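Local coordinates for uncharacterized protein (Streptococcus pneumoniae, PDB 3LFT) that probably serves as the substrate-binding protein of an ABC transporter, holding L-tryptophan in the cleft between its two lobes, at residues Q9-D17 / I194-F202. Sequence-based numbering, arbitrary orientation.
Sequences QFVSHPSLD and IDNTIASGF. With TRP (tryptophan), chain C.
Asn196 ND2 donates to the carboxylate atom O of the bound tryptophan (2.9 Å, N-H...O angle 156°); on the other branch of the amide, OD1 lies close to the edge of the His13 ring, 2.9 Å from CE1. No conventional hydrogen bond joins 9-17 to 194-202, and OD1 and His13 ND1 are buried with no partner in the model. The two segments meet through van der Waals and CH-pi contact, and both also touch the tryptophan, which probably helps hold them together.

The imidazole of His13 is the wedge. With CG turned between its own N and carbonyl carbon (chi1 71°), it reaches between Leu16 and Ala199: Ala199 CB sits almost exactly over the ring centre, 3.6 Å from the centroid in a CH-pi contact, and Leu16 CG covers the opposite face nearer the rim. His13 NE2 meets TRP CZ3 at 3.4 Å, and Ile194 CG2 packs on the indole at TRP CD2 (3.3 Å). Beside this, Asn196 CB rests against the edge of the Phe10 ring, 3.9 Å from CD2. Asp195 N-caps helix 196-200 through OD1 and Ile198 N (2.8 Å), while its OD2 accepts from Ser141 N.

The arrangement is consistent with the closed form of a two-lobed periplasmic-binding-protein fold, with tryptophan bound between the lobes: the loop after strand 3-9 and the start of helix 14-29, from the six-stranded lobe, meet helix 196-200, which follows strand 189-192 of the four-stranded lobe.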
ATOM      1  N   GLN A   9      -4.903   0.825 -12.382  1.00  5.86           N
ATOM      2  CA  GLN A   9      -5.039   0.976 -10.944  1.00  6.09           C
ATOM      3  C   GLN A   9      -5.849  -0.220 -10.433  1.00  5.98           C
ATOM      4  O   GLN A   9      -6.911  -0.528 -10.950  1.00  5.99           O
ATOM      5  CB  GLN A   9      -5.715   2.299 -10.626  1.00  6.24           C
ATOM      6  CG  GLN A   9      -5.845   2.539  -9.119  1.00  6.56           C
ATOM      7  CD  GLN A   9      -6.332   3.937  -8.815  1.00  7.29           C
ATOM      8  OE1 GLN A   9      -5.965   4.910  -9.479  1.00  8.39           O
ATOM      9  NE2 GLN A   9      -7.166   4.040  -7.778  1.00  6.64           N
ATOM     10  N   PHE A  10      -5.337  -0.892  -9.403  1.00  5.91           N
ATOM     11  CA  PHE A  10      -5.948  -2.152  -9.002  1.00  5.65           C
ATOM     12  C   PHE A  10      -7.389  -1.960  -8.529  1.00  5.18           C
ATOM     13  O   PHE A  10      -8.260  -2.750  -8.882  1.00  5.18           O
ATOM     14  CB  PHE A  10      -5.125  -2.851  -7.910  1.00  6.03           C
ATOM     15  CG  PHE A  10      -5.788  -4.082  -7.340  1.00  5.24           C
ATOM     16  CD1 PHE A  10      -6.246  -5.108  -8.175  1.00  6.54           C
ATOM     17  CD2 PHE A  10      -5.972  -4.204  -5.966  1.00  6.57           C
ATOM     18  CE1 PHE A  10      -6.857  -6.223  -7.648  1.00  6.10           C
ATOM     19  CE2 PHE A  10      -6.597  -5.325  -5.424  1.00  6.75           C
ATOM     20  CZ  PHE A  10      -7.040  -6.337  -6.264  1.00  6.66           C
ATOM     21  N   VAL A  11      -7.645  -0.922  -7.730  1.00  6.00           N
ATOM     22  CA  VAL A  11      -8.941  -0.726  -7.096  1.00  6.29           C
ATOM     23  C   VAL A  11      -9.004   0.725  -6.670  1.00  6.72           C
ATOM     24  O   VAL A  11      -7.987   1.404  -6.568  1.00  6.54           O
ATOM     25  CB  VAL A  11      -9.098  -1.675  -5.853  1.00  6.21           C
ATOM     26  CG1 VAL A  11      -8.144  -1.292  -4.717  1.00  6.43           C
ATOM     27  CG2 VAL A  11     -10.515  -1.745  -5.327  1.00  7.69           C
ATOM     28  N   SER A  12     -10.215   1.201  -6.406  1.00  7.03           N
ATOM     29  CA  SER A  12     -10.380   2.522  -5.806  1.00  7.41           C
ATOM     30  C   SER A  12     -10.261   2.427  -4.297  1.00  7.70           C
ATOM     31  O   SER A  12     -11.124   1.881  -3.617  1.00  9.00           O
ATOM     32  CB  SER A  12     -11.730   3.133  -6.187  1.00  7.27           C
ATOM     33  OG  SER A  12     -11.753   3.423  -7.569  1.00  9.05           O
ATOM     34  N   HIS A  13      -9.152   2.928  -3.773  1.00  6.07           N
ATOM     35  CA  HIS A  13      -9.124   3.333  -2.376  1.00  6.20           C
ATOM     36  C   HIS A  13      -8.312   4.629  -2.309  1.00  5.60           C
ATOM     37  O   HIS A  13      -7.525   4.905  -3.214  1.00  5.05           O
ATOM     38  CB  HIS A  13      -8.726   2.169  -1.446  1.00  5.94           C
ATOM     39  CG  HIS A  13      -7.299   1.737  -1.528  1.00  4.99           C
ATOM     40  ND1 HIS A  13      -6.897   0.506  -2.007  1.00  7.01           N
ATOM     41  CD2 HIS A  13      -6.190   2.341  -1.050  1.00  3.01           C
ATOM     42  CE1 HIS A  13      -5.589   0.385  -1.841  1.00  3.06           C
ATOM     43  NE2 HIS A  13      -5.137   1.495  -1.282  1.00  6.96           N
ATOM     44  N   PRO A  14      -8.526   5.470  -1.287  1.00  5.28           N
ATOM     45  CA  PRO A  14      -7.992   6.841  -1.450  1.00  5.59           C
ATOM     46  C   PRO A  14      -6.489   6.934  -1.601  1.00  5.85           C
ATOM     47  O   PRO A  14      -5.993   7.813  -2.312  1.00  5.85           O
ATOM     48  CB  PRO A  14      -8.446   7.562  -0.179  1.00  6.35           C
ATOM     49  CG  PRO A  14      -9.721   6.841   0.206  1.00  6.29           C
ATOM     50  CD  PRO A  14      -9.504   5.386  -0.183  1.00  5.51           C
ATOM     51  N   SER A  15      -5.759   6.018  -0.975  1.00  5.13           N
ATOM     52  CA  SER A  15      -4.297   6.026  -1.122  1.00  4.53           C
ATOM     53  C   SER A  15      -3.866   5.830  -2.573  1.00  5.17           C
ATOM     54  O   SER A  15      -2.990   6.535  -3.071  1.00  5.29           O
ATOM     55  CB  SER A  15      -3.653   4.960  -0.240  1.00  4.98           C
ATOM     56  OG  SER A  15      -3.974   5.146   1.129  1.00  4.43           O
ATOM     57  N   LEU A  16      -4.506   4.896  -3.271  1.00  4.54           N
ATOM     58  CA  LEU A  16      -4.149   4.679  -4.670  1.00  5.14           C
ATOM     59  C   LEU A  16      -4.512   5.873  -5.540  1.00  5.19           C
ATOM     60  O   LEU A  16      -3.767   6.203  -6.471  1.00  5.78           O
ATOM     61  CB  LEU A  16      -4.731   3.382  -5.245  1.00  5.08           C
ATOM     62  CG  LEU A  16      -4.402   2.077  -4.504  1.00  5.46           C
ATOM     63  CD1 LEU A  16      -4.801   0.881  -5.354  1.00  6.24           C
ATOM     64  CD2 LEU A  16      -2.936   1.938  -4.088  1.00  6.30           C
ATOM     65  N   ASP A  17      -5.640   6.509  -5.260  1.00  5.57           N
ATOM     66  CA  ASP A  17      -6.009   7.719  -5.994  1.00  5.40           C
ATOM     67  C   ASP A  17      -4.948   8.811  -5.833  1.00  5.53           C
ATOM     68  O   ASP A  17      -4.610   9.499  -6.795  1.00  5.46           O
ATOM     69  CB  ASP A  17      -7.352   8.257  -5.509  1.00  5.98           C
ATOM     70  CG  ASP A  17      -8.521   7.341  -5.815  1.00  7.91           C
ATOM     71  OD1 ASP A  17      -8.474   6.534  -6.755  1.00  9.04           O
ATOM     72  OD2 ASP A  17      -9.560   7.521  -5.149  1.00  9.35           O
ATOM     73  N   ILE A 194      -0.219  -2.776   4.775  1.00  4.94           N
ATOM     74  CA  ILE A 194      -0.495  -2.039   3.540  1.00  5.15           C
ATOM     75  C   ILE A 194      -1.201  -3.040   2.600  1.00  4.94           C
ATOM     76  O   ILE A 194      -0.542  -3.755   1.836  1.00  6.09           O
ATOM     77  CB  ILE A 194       0.795  -1.437   2.925  1.00  5.16           C
ATOM     78  CG1 ILE A 194       1.584  -0.613   3.946  1.00  6.00           C
ATOM     79  CG2 ILE A 194       0.442  -0.568   1.735  1.00  5.66           C
ATOM     80  CD1 ILE A 194       2.972  -0.227   3.424  1.00  6.42           C
ATOM     81  N   ASP A 195      -2.523  -3.101   2.723  1.00  4.86           N
ATOM     82  CA  ASP A 195      -3.331  -4.186   2.174  1.00  4.52           C
ATOM     83  C   ASP A 195      -4.477  -3.555   1.391  1.00  4.74           C
ATOM     84  O   ASP A 195      -5.281  -2.796   1.945  1.00  4.90           O
ATOM     85  CB  ASP A 195      -3.854  -5.049   3.329  1.00  5.75           C
ATOM     86  CG  ASP A 195      -4.661  -6.232   2.852  1.00  5.87           C
ATOM     87  OD1 ASP A 195      -5.793  -6.034   2.357  1.00  6.35           O
ATOM     88  OD2 ASP A 195      -4.140  -7.375   2.944  1.00  6.69           O
ATOM     89  N   ASN A 196      -4.566  -3.851   0.097  1.00  4.50           N
ATOM     90  CA  ASN A 196      -5.576  -3.212  -0.753  1.00  4.76           C
ATOM     91  C   ASN A 196      -7.000  -3.653  -0.434  1.00  4.83           C
ATOM     92  O   ASN A 196      -7.935  -2.857  -0.545  1.00  5.19           O
ATOM     93  CB  ASN A 196      -5.296  -3.507  -2.221  1.00  4.65           C
ATOM     94  CG  ASN A 196      -3.985  -2.926  -2.666  1.00  4.62           C
ATOM     95  OD1 ASN A 196      -3.879  -1.719  -2.872  1.00  4.84           O
ATOM     96  ND2 ASN A 196      -2.971  -3.772  -2.825  1.00  5.60           N
ATOM     97  N   THR A 197      -7.171  -4.924  -0.083  1.00  5.17           N
ATOM     98  CA  THR A 197      -8.496  -5.474   0.242  1.00  5.39           C
ATOM     99  C   THR A 197      -9.073  -4.752   1.462  1.00  4.76           C
ATOM    100  O   THR A 197     -10.189  -4.224   1.415  1.00  4.82           O
ATOM    101  CB  THR A 197      -8.424  -7.017   0.472  1.00  5.84           C
ATOM    102  OG1 THR A 197      -7.846  -7.632  -0.696  1.00  9.05           O
ATOM    103  CG2 THR A 197      -9.802  -7.622   0.759  1.00  5.91           C
ATOM    104  N   ILE A 198      -8.296  -4.704   2.544  1.00  4.83           N
ATOM    105  CA  ILE A 198      -8.802  -4.074   3.760  1.00  4.79           C
ATOM    106  C   ILE A 198      -8.906  -2.568   3.522  1.00  4.60           C
ATOM    107  O   ILE A 198      -9.851  -1.937   3.995  1.00  5.31           O
ATOM    108  CB  ILE A 198      -7.937  -4.403   4.995  1.00  4.62           C
ATOM    109  CG1 ILE A 198      -7.747  -5.920   5.134  1.00  5.07           C
ATOM    110  CG2 ILE A 198      -8.534  -3.805   6.273  1.00  5.49           C
ATOM    111  CD1 ILE A 198      -9.035  -6.765   5.254  1.00  8.19           C
ATOM    112  N   ALA A 199      -7.968  -1.979   2.780  1.00  4.22           N
ATOM    113  CA  ALA A 199      -8.085  -0.527   2.547  1.00  4.91           C
ATOM    114  C   ALA A 199      -9.365  -0.176   1.792  1.00  5.45           C
ATOM    115  O   ALA A 199     -10.001   0.855   2.051  1.00  5.72           O
ATOM    116  CB  ALA A 199      -6.866   0.030   1.819  1.00  4.73           C
ATOM    117  N   SER A 200      -9.743  -1.032   0.846  1.00  4.50           N
ATOM    118  CA  SER A 200     -10.948  -0.806   0.063  1.00  5.67           C
ATOM    119  C   SER A 200     -12.221  -1.008   0.885  1.00  6.21           C
ATOM    120  O   SER A 200     -13.268  -0.466   0.525  1.00  8.13           O
ATOM    121  CB  SER A 200     -10.941  -1.697  -1.185  1.00  6.22           C
ATOM    122  OG  SER A 200     -11.265  -3.032  -0.850  1.00  9.09           O
ATOM    123  N   GLY A 201     -12.133  -1.781   1.970  1.00  5.94           N
ATOM    124  CA  GLY A 201     -13.286  -2.017   2.836  1.00  6.00           C
ATOM    125  C   GLY A 201     -13.104  -1.457   4.228  1.00  5.69           C
ATOM    126  O   GLY A 201     -13.760  -1.925   5.161  1.00  6.00           O
ATOM    127  N   PHE A 202     -12.241  -0.453   4.386  1.00  5.73           N
ATOM    128  CA  PHE A 202     -11.884  -0.034   5.745  1.00  4.84           C
ATOM    129  C   PHE A 202     -13.039   0.539   6.588  1.00  5.06           C
ATOM    130  O   PHE A 202     -13.095   0.285   7.789  1.00  4.44           O
ATOM    131  CB  PHE A 202     -10.648   0.864   5.782  1.00  5.21           C
ATOM    132  CG  PHE A 202     -10.140   1.065   7.176  1.00  4.59           C
ATOM    133  CD1 PHE A 202      -9.534   0.018   7.872  1.00  4.53           C
ATOM    134  CD2 PHE A 202     -10.337   2.282   7.836  1.00  4.58           C
ATOM    135  CE1 PHE A 202      -9.124   0.178   9.184  1.00  5.64           C
ATOM    136  CE2 PHE A 202      -9.904   2.434   9.157  1.00  4.57           C
ATOM    137  CZ  PHE A 202      -9.304   1.383   9.809  1.00  6.08           C
TER
HETATM  138  N   TRP C   1       1.813  -1.120  -1.537  1.00  8.29           N
HETATM  139  CA  TRP C   1       0.510  -1.775  -1.851  1.00  8.97           C
HETATM  140  C   TRP C   1       0.739  -2.996  -2.682  1.00  8.94           C
HETATM  141  O   TRP C   1      -0.179  -3.469  -3.357  1.00  8.77           O
HETATM  142  CB  TRP C   1      -0.419  -0.773  -2.556  1.00  8.71           C
HETATM  143  CG  TRP C   1      -0.712   0.420  -1.681  1.00  7.83           C
HETATM  144  CD1 TRP C   1      -0.125   1.684  -1.737  1.00  8.47           C
HETATM  145  CD2 TRP C   1      -1.664   0.460  -0.565  1.00  8.23           C
HETATM  146  NE1 TRP C   1      -0.655   2.482  -0.751  1.00  8.55           N
HETATM  147  CE2 TRP C   1      -1.550   1.816  -0.020  1.00  8.59           C
HETATM  148  CE3 TRP C   1      -2.501  -0.484  -0.018  1.00  8.21           C
HETATM  149  CZ2 TRP C   1      -2.335   2.149   1.068  1.00  8.72           C
HETATM  150  CZ3 TRP C   1      -3.272  -0.118   1.080  1.00  9.20           C
HETATM  151  CH2 TRP C   1      -3.183   1.189   1.601  1.00  8.94           C
HETATM  152  OXT TRP C   1       1.859  -3.525  -2.683  1.00  8.45           O